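Local coordinates for protein glucoamylase (Thermoanaerobacterium thermosaccharolyticum, PDB 1LF6) that removes glucose from the non-reducing ends of 1,4-alpha-linked glucans, as a family 15 glycoside hydrolase, at residues V558-S561 with T562-D566; G604-G607 with M608-I611; P619-K622 with A623-F627; L672-D676 with I677-R681; A478-W481 with Q482-D486. One frame throughout, in Å; residues are numbered along the deposited sequence.

All five contacts are local turns at helices of this glucoamylase. A chain of touches joins them. D560 of contact 1 makes a salt bridge with R606 of contact 2. Y620 of contact 3 packs on the same arginine, its CE1 3.4 Å from R606 CG. The centres of contacts 2 and 3 lie about 12 Å apart. Contact 2 also reaches contact 4, where M608 CE packs 3.9 Å from D673 OD1. Contact 4 bonds to contact 5 by a salt bridge from R681 NH1 to D479 OD1 (2.9 Å). The side chains of I563 (contact 1) and E605 (contact 2) lie about 12 Å and about 11 Å from that of E435, the probable proton acceptor. The other contacts lie away from the probable active-site residues.

Contact 1 (V558-S561 with T562-D566); sequences VVDS and TIKVD
V559 O receives two backbone bonds, a nearly straight one from I563 N (2.8 Å, 166°) and a longer one from T562 N (3.3 Å) that arrives above the carbonyl plane. This is the C-terminal end of helix 550-562. I563 then leaves helical geometry and the chain enters strand 564-567, which pairs antiparallel with strand 570-573. T562 turns its hydroxyl back onto the preceding turn: OG1 sits between the backbone N and the carbonyl carbon (chi1 67°) and donates to V558 O at 2.9 Å. With an alanine at this position, V558 O would probably lose its hydroxyl donor and keep only weak backbone bonds within this turn. On the buried side, V559 CG1 meets I563 CG1 at 3.8 Å. D560 and K564 meet one turn apart, where the chain changes from helix to strand. D560 OD1 is held from elsewhere, by R606 and by W573 NE1. The extended K564 chain passes the carboxylate with its CD, and its ammonium does not pair directly. One water joins D560 O to K564 N. A second water joins the charged ends, donating to D560 OD2 at 3.0 Å and accepting from K564 NZ at 2.7 Å.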
# COMPACT_ATOMS: atom_id res chain seq x y z
N VAL A 558 -9.53 22.68 19.62
CA VAL A 558 -9.50 21.50 20.47
C VAL A 558 -8.64 20.40 19.87
O VAL A 558 -7.89 19.73 20.58
CB VAL A 558 -10.93 20.97 20.70
CG1 VAL A 558 -10.89 19.70 21.52
CG2 VAL A 558 -11.77 22.03 21.40
N VAL A 559 -8.74 20.22 18.55
CA VAL A 559 -7.95 19.21 17.87
C VAL A 559 -6.45 19.49 17.99
O VAL A 559 -5.67 18.60 18.32
CB VAL A 559 -8.34 19.11 16.38
CG1 VAL A 559 -7.31 18.30 15.62
CG2 VAL A 559 -9.71 18.47 16.26
N ASP A 560 -6.04 20.73 17.73
CA ASP A 560 -4.63 21.07 17.81
C ASP A 560 -4.09 21.07 19.24
O ASP A 560 -2.89 20.87 19.46
CB ASP A 560 -4.36 22.42 17.14
CG ASP A 560 -4.53 22.37 15.63
OD1 ASP A 560 -4.57 21.24 15.09
OD2 ASP A 560 -4.60 23.43 14.99
N SER A 561 -4.96 21.29 20.21
CA SER A 561 -4.54 21.30 21.61
C SER A 561 -4.43 19.89 22.17
O SER A 561 -3.75 19.66 23.16
CB SER A 561 -5.55 22.08 22.47
OG SER A 561 -5.63 23.42 22.04
N THR A 562 -5.09 18.93 21.53
CA THR A 562 -5.07 17.57 22.05
C THR A 562 -4.39 16.49 21.21
O THR A 562 -3.78 15.57 21.76
CB THR A 562 -6.51 17.09 22.34
OG1 THR A 562 -7.24 16.98 21.10
CG2 THR A 562 -7.23 18.09 23.22
N ILE A 563 -4.47 16.59 19.88
CA ILE A 563 -3.87 15.56 19.05
C ILE A 563 -2.98 16.03 17.92
O ILE A 563 -2.83 15.34 16.90
CB ILE A 563 -4.97 14.62 18.48
CG1 ILE A 563 -6.01 15.44 17.72
CG2 ILE A 563 -5.64 13.85 19.63
CD1 ILE A 563 -7.10 14.60 17.07
N LYS A 564 -2.40 17.21 18.08
CA LYS A 564 -1.47 17.74 17.09
C LYS A 564 -0.07 17.58 17.67
O LYS A 564 0.13 17.77 18.87
CB LYS A 564 -1.74 19.22 16.81
CG LYS A 564 -0.72 19.83 15.86
CD LYS A 564 -0.89 21.33 15.68
CE LYS A 564 0.18 21.87 14.72
NZ LYS A 564 0.14 23.34 14.57
N VAL A 565 0.88 17.21 16.83
CA VAL A 565 2.27 17.07 17.28
C VAL A 565 3.20 17.65 16.22
O VAL A 565 3.11 17.30 15.04
CB VAL A 565 2.67 15.59 17.51
CG1 VAL A 565 4.17 15.51 17.82
CG2 VAL A 565 1.86 14.98 18.65
N ASP A 566 4.08 18.56 16.64
CA ASP A 566 5.06 19.16 15.74
C ASP A 566 6.31 18.29 15.77
O ASP A 566 7.12 18.39 16.69
CB ASP A 566 5.43 20.57 16.19
CG ASP A 566 4.43 21.62 15.75
OD1 ASP A 566 4.22 21.75 14.53
OD2 ASP A 566 3.86 22.30 16.63
O HOH W 1 -1.80 18.56 20.74
O HOH W 2 -2.20 23.77 13.24

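Contact 2 (G604-G607 with M608-I611); sequences GERG and MYEI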
# COMPACT_ATOMS: atom_id res chain seq x y z
N GLY A 604 -1.68 15.99 5.25
CA GLY A 604 -2.14 16.38 3.94
C GLY A 604 -3.56 16.91 3.99
O GLY A 604 -3.87 17.92 3.36
N GLU A 605 -4.43 16.24 4.74
CA GLU A 605 -5.81 16.70 4.85
C GLU A 605 -5.90 18.08 5.50
O GLU A 605 -6.75 18.88 5.10
CB GLU A 605 -6.67 15.69 5.62
CG GLU A 605 -7.01 14.43 4.81
CD GLU A 605 -8.16 13.63 5.39
OE1 GLU A 605 -8.46 12.55 4.84
OE2 GLU A 605 -8.77 14.07 6.38
N ARG A 606 -5.04 18.36 6.47
CA ARG A 606 -5.05 19.67 7.12
C ARG A 606 -4.60 20.72 6.11
O ARG A 606 -5.11 21.84 6.07
CB ARG A 606 -4.11 19.72 8.33
CG ARG A 606 -3.85 21.14 8.83
CD ARG A 606 -5.12 21.83 9.34
NE ARG A 606 -5.42 21.42 10.71
CZ ARG A 606 -5.34 22.21 11.77
NH1 ARG A 606 -5.62 21.72 12.96
NH2 ARG A 606 -5.00 23.48 11.65
N GLY A 607 -3.61 20.35 5.29
CA GLY A 607 -3.11 21.26 4.28
C GLY A 607 -4.22 21.62 3.32
O GLY A 607 -4.35 22.77 2.90
N MET A 608 -5.03 20.63 2.97
CA MET A 608 -6.14 20.86 2.05
C MET A 608 -7.15 21.79 2.70
O MET A 608 -7.74 22.65 2.03
CB MET A 608 -6.80 19.53 1.67
CG MET A 608 -5.97 18.71 0.69
SD MET A 608 -5.62 19.59 -0.87
CE MET A 608 -7.19 19.48 -1.69
N TYR A 609 -7.36 21.65 4.01
CA TYR A 609 -8.29 22.54 4.68
C TYR A 609 -7.73 23.97 4.66
O TYR A 609 -8.46 24.92 4.43
CB TYR A 609 -8.52 22.13 6.14
CG TYR A 609 -9.06 23.28 6.96
CD1 TYR A 609 -8.20 24.08 7.71
CD2 TYR A 609 -10.41 23.63 6.91
CE1 TYR A 609 -8.67 25.21 8.39
CE2 TYR A 609 -10.89 24.75 7.58
CZ TYR A 609 -10.01 25.54 8.32
OH TYR A 609 -10.47 26.67 8.97
N GLU A 610 -6.43 24.10 4.90
CA GLU A 610 -5.81 25.41 4.91
C GLU A 610 -6.02 26.13 3.58
O GLU A 610 -6.26 27.34 3.56
CB GLU A 610 -4.32 25.29 5.24
CG GLU A 610 -4.04 24.83 6.68
CD GLU A 610 -4.61 25.78 7.74
OE1 GLU A 610 -4.43 27.00 7.59
OE2 GLU A 610 -5.21 25.30 8.73
N ILE A 611 -5.96 25.40 2.47
CA ILE A 611 -6.18 26.00 1.17
C ILE A 611 -7.61 26.53 1.12
O ILE A 611 -7.86 27.65 0.68
CB ILE A 611 -5.97 24.97 0.02
CG1 ILE A 611 -4.49 24.56 -0.04
CG2 ILE A 611 -6.42 25.58 -1.31
CD1 ILE A 611 -4.18 23.54 -1.12
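The R606 guanidinium and the Y609 ring stand nearly perpendicular, their planes 86° apart, and E610 OE2 lies at an edge of both. It is in the plane of the ring, with E610 OE2 3.4 Å from Y609 CD1, and near the plane of the guanidinium. Neither flat group stacks on the other. R606 CD approaches the ring obliquely instead, 4.1 Å from Y609 CD1. R606 NH2 gives E610 OE2 a weak hydrogen bond of 3.4 Å, which is also a salt bridge. The guanidinium and carboxylate planes are 26° apart. R606 reaches this place because its chain bends at chi2 and again at chi3 (81°). The stronger hold on this arginine comes from D560, which pairs with NH1. The buried guanidinium is thus set between two carboxylates, which probably keeps it charged. Y609 runs alongside R606, and its OH is bonded to A547 O.

The backbone beneath is regular. M608 N, Y609 N, E610 N and I611 N each bond to the carbonyl four residues earlier, the shortest being E610 N to R606 O at 2.9 Å. M608 CG rests 3.5 Å from G604 O, and its side chain packs on helix 653-668. G607 presents a bare CA to the neighbouring helix, where it packs against Y620. E605 points elsewhere and pairs with R436. Together these contacts are those of a buried helix in an (alpha/alpha) barrel, with an Arg-Glu salt bridge spaced i to i+4 along one side.

Contact 3 (P619-K622 with A623-F627); sequences PYVK and AMEKF
V621 and E625 lie one turn apart on helix 618-627, a short helix of the (alpha/alpha) barrel domain that carries catalysis in family 15. Their side chains run alongside each other and point the same way. V621 CG1 comes to 3.3 Å from E625 OE1. K622 flanks the same carboxylate, with its CD 3.5 Å from E625 OE2. The two carboxylate oxygens are therefore lined by aliphatic carbon from different residues. E625 has its CG anti to the carbonyl carbon (chi1 -70°) and an extended chain beyond, which carries the carboxylate past V621. There OE1 takes part in a hydrogen bond with Y659 OH of helix 653-668. V621 and M624 also pack on that helix, so this side of helix 618-627 is covered. Y620 turns instead to helix 600-612, where it touches R606 and E610.

Opposite charges come close without pairing. The chi2 bend of K622 brings its CD beside the carboxylate, and the turn at chi4 (54°) takes K622 NZ away to 5.4 Å from E625 OE2. The attraction between them is probably only moderate. K626 is the other exposed lysine here, and the K622 and K626 ammonium groups are well separated.

Four backbone bonds of the alpha-helical kind hold the turns. The shortest runs from A623 N to P619 O, at 2.9 Å. Side-chain carbons also lie against these carbonyls. A623 CB is 3.3 Å from P619 O, and K626 CG lies 3.2 Å from K622 O.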
# COMPACT_ATOMS: atom_id res chain seq x y z
N PRO A 619 3.87 24.61 3.67
CA PRO A 619 4.48 23.88 4.78
C PRO A 619 3.92 22.46 4.96
O PRO A 619 4.61 21.58 5.46
CB PRO A 619 4.22 24.78 5.99
CG PRO A 619 3.04 25.59 5.58
CD PRO A 619 3.29 25.88 4.13
N TYR A 620 2.67 22.26 4.55
CA TYR A 620 2.05 20.94 4.65
C TYR A 620 2.56 20.08 3.50
O TYR A 620 2.72 18.87 3.65
CB TYR A 620 0.53 21.05 4.62
CG TYR A 620 0.00 21.80 5.81
CD1 TYR A 620 -0.21 21.14 7.03
CD2 TYR A 620 -0.18 23.18 5.77
CE1 TYR A 620 -0.58 21.85 8.17
CE2 TYR A 620 -0.55 23.89 6.91
CZ TYR A 620 -0.75 23.22 8.10
OH TYR A 620 -1.09 23.94 9.24
N VAL A 621 2.81 20.71 2.36
CA VAL A 621 3.35 19.96 1.23
C VAL A 621 4.77 19.53 1.64
O VAL A 621 5.13 18.36 1.51
CB VAL A 621 3.43 20.84 -0.06
CG1 VAL A 621 4.26 20.14 -1.13
CG2 VAL A 621 2.03 21.12 -0.58
N LYS A 622 5.55 20.48 2.15
CA LYS A 622 6.92 20.19 2.58
C LYS A 622 6.98 19.14 3.69
O LYS A 622 7.89 18.31 3.70
CB LYS A 622 7.61 21.48 3.05
CG LYS A 622 7.84 22.49 1.93
CD LYS A 622 8.77 21.93 0.87
CE LYS A 622 8.72 22.73 -0.42
NZ LYS A 622 8.97 24.18 -0.16
N ALA A 623 6.02 19.17 4.61
CA ALA A 623 6.00 18.20 5.69
C ALA A 623 5.78 16.79 5.14
O ALA A 623 6.47 15.84 5.54
CB ALA A 623 4.90 18.54 6.68
N MET A 624 4.83 16.64 4.22
CA MET A 624 4.58 15.33 3.64
C MET A 624 5.81 14.82 2.90
O MET A 624 6.12 13.62 2.94
CB MET A 624 3.38 15.38 2.69
CG MET A 624 2.02 15.48 3.40
SD MET A 624 0.64 15.02 2.34
CE MET A 624 0.70 13.25 2.43
N GLU A 625 6.53 15.73 2.25
CA GLU A 625 7.73 15.35 1.51
C GLU A 625 8.81 14.81 2.44
O GLU A 625 9.46 13.82 2.12
CB GLU A 625 8.27 16.55 0.71
CG GLU A 625 7.36 16.92 -0.45
CD GLU A 625 7.74 18.23 -1.12
OE1 GLU A 625 7.02 18.63 -2.06
OE2 GLU A 625 8.74 18.86 -0.72
N LYS A 626 8.97 15.44 3.60
CA LYS A 626 9.96 15.01 4.56
C LYS A 626 9.52 13.72 5.26
O LYS A 626 10.36 12.94 5.71
CB LYS A 626 10.21 16.11 5.59
CG LYS A 626 10.65 17.44 4.97
CD LYS A 626 10.79 18.54 6.01
CE LYS A 626 10.93 19.92 5.37
NZ LYS A 626 12.07 19.96 4.42
N PHE A 627 8.22 13.48 5.34
CA PHE A 627 7.71 12.27 5.97
C PHE A 627 8.00 11.05 5.10
O PHE A 627 8.11 9.93 5.60
CB PHE A 627 6.20 12.38 6.23
CG PHE A 627 5.85 13.18 7.45
CD1 PHE A 627 4.75 14.04 7.45
CD2 PHE A 627 6.62 13.08 8.62
CE1 PHE A 627 4.43 14.79 8.59
CE2 PHE A 627 6.30 13.82 9.76
CZ PHE A 627 5.20 14.68 9.74

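Contact 4 (L672-D676 with I677-R681); sequences LDMPD and IVYKR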
# COMPACT_ATOMS: atom_id res chain seq x y z
N LEU A 672 -8.83 21.07 -5.45
CA LEU A 672 -9.11 20.40 -6.71
C LEU A 672 -10.06 19.21 -6.72
O LEU A 672 -10.63 18.90 -7.76
CB LEU A 672 -7.78 20.00 -7.37
CG LEU A 672 -6.91 21.20 -7.79
CD1 LEU A 672 -5.60 20.71 -8.37
CD2 LEU A 672 -7.67 22.03 -8.81
N ASP A 673 -10.25 18.54 -5.58
CA ASP A 673 -11.17 17.40 -5.55
C ASP A 673 -12.53 17.66 -4.91
O ASP A 673 -13.29 16.71 -4.66
CB ASP A 673 -10.49 16.19 -4.89
CG ASP A 673 -10.16 16.42 -3.42
OD1 ASP A 673 -10.31 17.56 -2.93
OD2 ASP A 673 -9.74 15.45 -2.76
N MET A 674 -12.87 18.92 -4.64
CA MET A 674 -14.16 19.22 -4.04
C MET A 674 -15.25 19.34 -5.11
O MET A 674 -15.09 20.06 -6.09
CB MET A 674 -14.09 20.53 -3.23
CG MET A 674 -15.43 20.98 -2.64
SD MET A 674 -15.28 22.39 -1.54
CE MET A 674 -14.80 23.69 -2.73
N PRO A 675 -16.36 18.61 -4.94
CA PRO A 675 -17.46 18.67 -5.91
C PRO A 675 -18.13 20.04 -5.85
O PRO A 675 -18.73 20.40 -4.84
CB PRO A 675 -18.37 17.52 -5.47
CG PRO A 675 -18.14 17.47 -3.97
CD PRO A 675 -16.65 17.64 -3.86
N ASP A 676 -18.01 20.81 -6.93
CA ASP A 676 -18.54 22.17 -6.97
C ASP A 676 -20.02 22.37 -6.64
O ASP A 676 -20.36 23.36 -5.99
CB ASP A 676 -18.25 22.81 -8.34
CG ASP A 676 -18.66 21.93 -9.49
OD1 ASP A 676 -18.95 22.46 -10.58
OD2 ASP A 676 -18.68 20.70 -9.30
N ILE A 677 -20.89 21.47 -7.06
CA ILE A 677 -22.30 21.65 -6.77
C ILE A 677 -22.61 21.55 -5.29
O ILE A 677 -23.55 22.18 -4.80
CB ILE A 677 -23.19 20.66 -7.56
CG1 ILE A 677 -23.50 19.41 -6.75
CG2 ILE A 677 -22.46 20.20 -8.75
CD1 ILE A 677 -24.36 18.42 -7.52
N VAL A 678 -21.81 20.78 -4.56
CA VAL A 678 -22.03 20.65 -3.13
C VAL A 678 -21.59 21.97 -2.49
O VAL A 678 -22.33 22.56 -1.70
CB VAL A 678 -21.18 19.51 -2.52
CG1 VAL A 678 -21.42 19.45 -1.02
CG2 VAL A 678 -21.54 18.19 -3.18
N TYR A 679 -20.39 22.41 -2.84
CA TYR A 679 -19.85 23.65 -2.31
C TYR A 679 -20.78 24.83 -2.60
O TYR A 679 -21.08 25.63 -1.71
CB TYR A 679 -18.47 23.92 -2.93
CG TYR A 679 -17.92 25.30 -2.62
CD1 TYR A 679 -17.30 25.57 -1.41
CD2 TYR A 679 -18.07 26.34 -3.54
CE1 TYR A 679 -16.83 26.84 -1.11
CE2 TYR A 679 -17.61 27.62 -3.24
CZ TYR A 679 -17.00 27.87 -2.03
OH TYR A 679 -16.56 29.13 -1.74
N LYS A 680 -21.25 24.93 -3.84
CA LYS A 680 -22.12 26.02 -4.23
C LYS A 680 -23.43 26.06 -3.46
O LYS A 680 -23.96 27.13 -3.17
CB LYS A 680 -22.40 25.97 -5.74
CG LYS A 680 -21.23 26.49 -6.58
CD LYS A 680 -21.47 26.30 -8.07
CE LYS A 680 -21.49 24.81 -8.44
NZ LYS A 680 -21.68 24.58 -9.90
N ARG A 681 -23.95 24.89 -3.11
CA ARG A 681 -25.21 24.82 -2.39
C ARG A 681 -25.12 25.06 -0.88
O ARG A 681 -26.03 25.64 -0.29
CB ARG A 681 -25.86 23.46 -2.62
CG ARG A 681 -27.33 23.40 -2.21
CD ARG A 681 -27.93 22.02 -2.44
NE ARG A 681 -29.35 22.01 -2.12
CZ ARG A 681 -30.29 22.62 -2.85
NH1 ARG A 681 -31.56 22.56 -2.48
NH2 ARG A 681 -29.95 23.27 -3.95
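P675 O takes two backbone N-H groups. Y679 N gives it a straight bond (3.3 Å, 172°), and V678 N a weak one. P675 is the N-cap of helix 676-682, so these bonds begin its first turn. The next bond is shorter: K680 N donates to D676 O at 2.8 Å. D676 and K680 run side by side, and D676 OD1 forms a salt bridge with K680 NZ at 3.5 Å. The other oxygen, D676 OD2, is hydrogen-bonded to Y406 OH. P675 CG packs against V678 CG2 at 3.6 Å.

M674 makes the contact with the tyrosine. Its chain runs out extended and turns only at its last torsion (chi3 68°), which lays the methyl against the ring. M674 CE is 3.4 Å from Y679 CD1, and M674 SD lies 4.8 Å from the centre of the Y679 ring, oblique to it. This is a Met-aromatic contact. An alanine in place of Y679 would remove the ring and is likely to leave the M674 methyl and sulfur without the surface they lie against, and freer to turn. The residue before the N-cap thus meets the fourth residue of the helix through apolar groups. That spacing fits a hydrophobic staple at the N-terminus of a helix, here the last one of the chain.

Contact 5 (A478-W481 with Q482-D486); sequences ADNW and QKLID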
# COMPACT_ATOMS: atom_id res chain seq x y z
N ALA A 478 -30.69 15.32 1.47
CA ALA A 478 -29.38 15.93 1.65
C ALA A 478 -29.47 17.23 2.45
O ALA A 478 -28.67 17.46 3.36
CB ALA A 478 -28.74 16.19 0.29
N ASP A 479 -30.43 18.07 2.10
CA ASP A 479 -30.62 19.34 2.78
C ASP A 479 -31.00 19.13 4.25
O ASP A 479 -30.53 19.84 5.14
CB ASP A 479 -31.72 20.16 2.10
CG ASP A 479 -31.30 20.69 0.73
OD1 ASP A 479 -32.14 21.32 0.06
OD2 ASP A 479 -30.13 20.50 0.34
N ASN A 480 -31.85 18.14 4.49
CA ASN A 480 -32.29 17.82 5.84
C ASN A 480 -31.11 17.36 6.69
O ASN A 480 -30.87 17.88 7.78
CB ASN A 480 -33.37 16.73 5.80
CG ASN A 480 -33.81 16.29 7.19
OD1 ASN A 480 -34.31 17.10 7.98
ND2 ASN A 480 -33.63 15.01 7.50
N TRP A 481 -30.38 16.37 6.19
CA TRP A 481 -29.23 15.85 6.92
C TRP A 481 -28.16 16.92 7.11
O TRP A 481 -27.50 16.97 8.14
CB TRP A 481 -28.64 14.64 6.18
CG TRP A 481 -29.56 13.45 6.14
CD1 TRP A 481 -30.82 13.36 6.67
CD2 TRP A 481 -29.29 12.18 5.54
NE1 TRP A 481 -31.35 12.12 6.43
CE2 TRP A 481 -30.43 11.37 5.74
CE3 TRP A 481 -28.20 11.64 4.84
CZ2 TRP A 481 -30.51 10.05 5.28
CZ3 TRP A 481 -28.28 10.33 4.38
CH2 TRP A 481 -29.42 9.56 4.60
N GLN A 482 -28.00 17.79 6.11
CA GLN A 482 -27.01 18.85 6.20
C GLN A 482 -27.36 19.79 7.36
O GLN A 482 -26.47 20.23 8.09
CB GLN A 482 -26.95 19.64 4.89
CG GLN A 482 -25.71 20.53 4.70
CD GLN A 482 -25.83 21.88 5.39
OE1 GLN A 482 -26.92 22.37 5.64
NE2 GLN A 482 -24.68 22.49 5.67
N LYS A 483 -28.65 20.08 7.52
CA LYS A 483 -29.11 20.96 8.60
C LYS A 483 -29.02 20.28 9.97
O LYS A 483 -29.06 20.95 11.00
CB LYS A 483 -30.56 21.40 8.35
CG LYS A 483 -30.76 22.44 7.25
CD LYS A 483 -30.19 23.79 7.64
CE LYS A 483 -30.80 24.93 6.81
NZ LYS A 483 -30.48 24.86 5.36
N LEU A 484 -28.92 18.95 9.99
CA LEU A 484 -28.85 18.20 11.24
C LEU A 484 -27.44 17.87 11.72
O LEU A 484 -27.26 17.47 12.87
CB LEU A 484 -29.65 16.91 11.12
CG LEU A 484 -31.16 17.10 10.89
CD1 LEU A 484 -31.82 15.74 10.74
CD2 LEU A 484 -31.77 17.88 12.04
N ILE A 485 -26.45 18.02 10.85
CA ILE A 485 -25.07 17.72 11.21
C ILE A 485 -24.69 18.36 12.54
O ILE A 485 -24.19 17.68 13.44
CB ILE A 485 -24.09 18.20 10.10
CG1 ILE A 485 -24.24 17.32 8.86
CG2 ILE A 485 -22.65 18.16 10.62
CD1 ILE A 485 -23.36 17.75 7.70
N ASP A 486 -24.94 19.66 12.67
CA ASP A 486 -24.60 20.38 13.89
C ASP A 486 -25.36 19.86 15.10
O ASP A 486 -24.76 19.61 16.14
CB ASP A 486 -24.87 21.87 13.71
CG ASP A 486 -23.88 22.53 12.78
OD1 ASP A 486 -23.98 23.76 12.56
OD2 ASP A 486 -23.00 21.82 12.26
O HOH W 3 -29.29 22.22 4.11
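Q482 N bonds to A478 O at 2.8 Å on the tight side of this turn of helix 468-489, in the (alpha/alpha) barrel domain. N480, K483 and L484 form its outer side. On the tight side A478 and W481 pack on helix 445-464, joining the two helices. Q482 is also buried, and its NE2 donates to V544 O. D479, between the two sides, is held by R681 and Y682 of helix 676-682.

The outer side is looser. N480 has its CG anti to the backbone N (chi1 176°), which lays its amide across the end of L484. N480 ND2 and L484 CD1 are 3.8 Å apart, a plain van der Waals contact. Here the helix also departs from regular bonding. L484 N bonds to W481 O at 3.1 Å, from well above the carbonyl plane, and only weakly to N480 O. I485 N reaches W481 O by another weak bond. The K483 chain bends back along the helix, yet K483 NZ stays 6.6 Å from D479 OD1. It is bonded to a water instead. That water donates to D479 O at 2.9 Å and to Q482 OE1 at 2.8 Å, and accepts from K483 NZ at 3.2 Å.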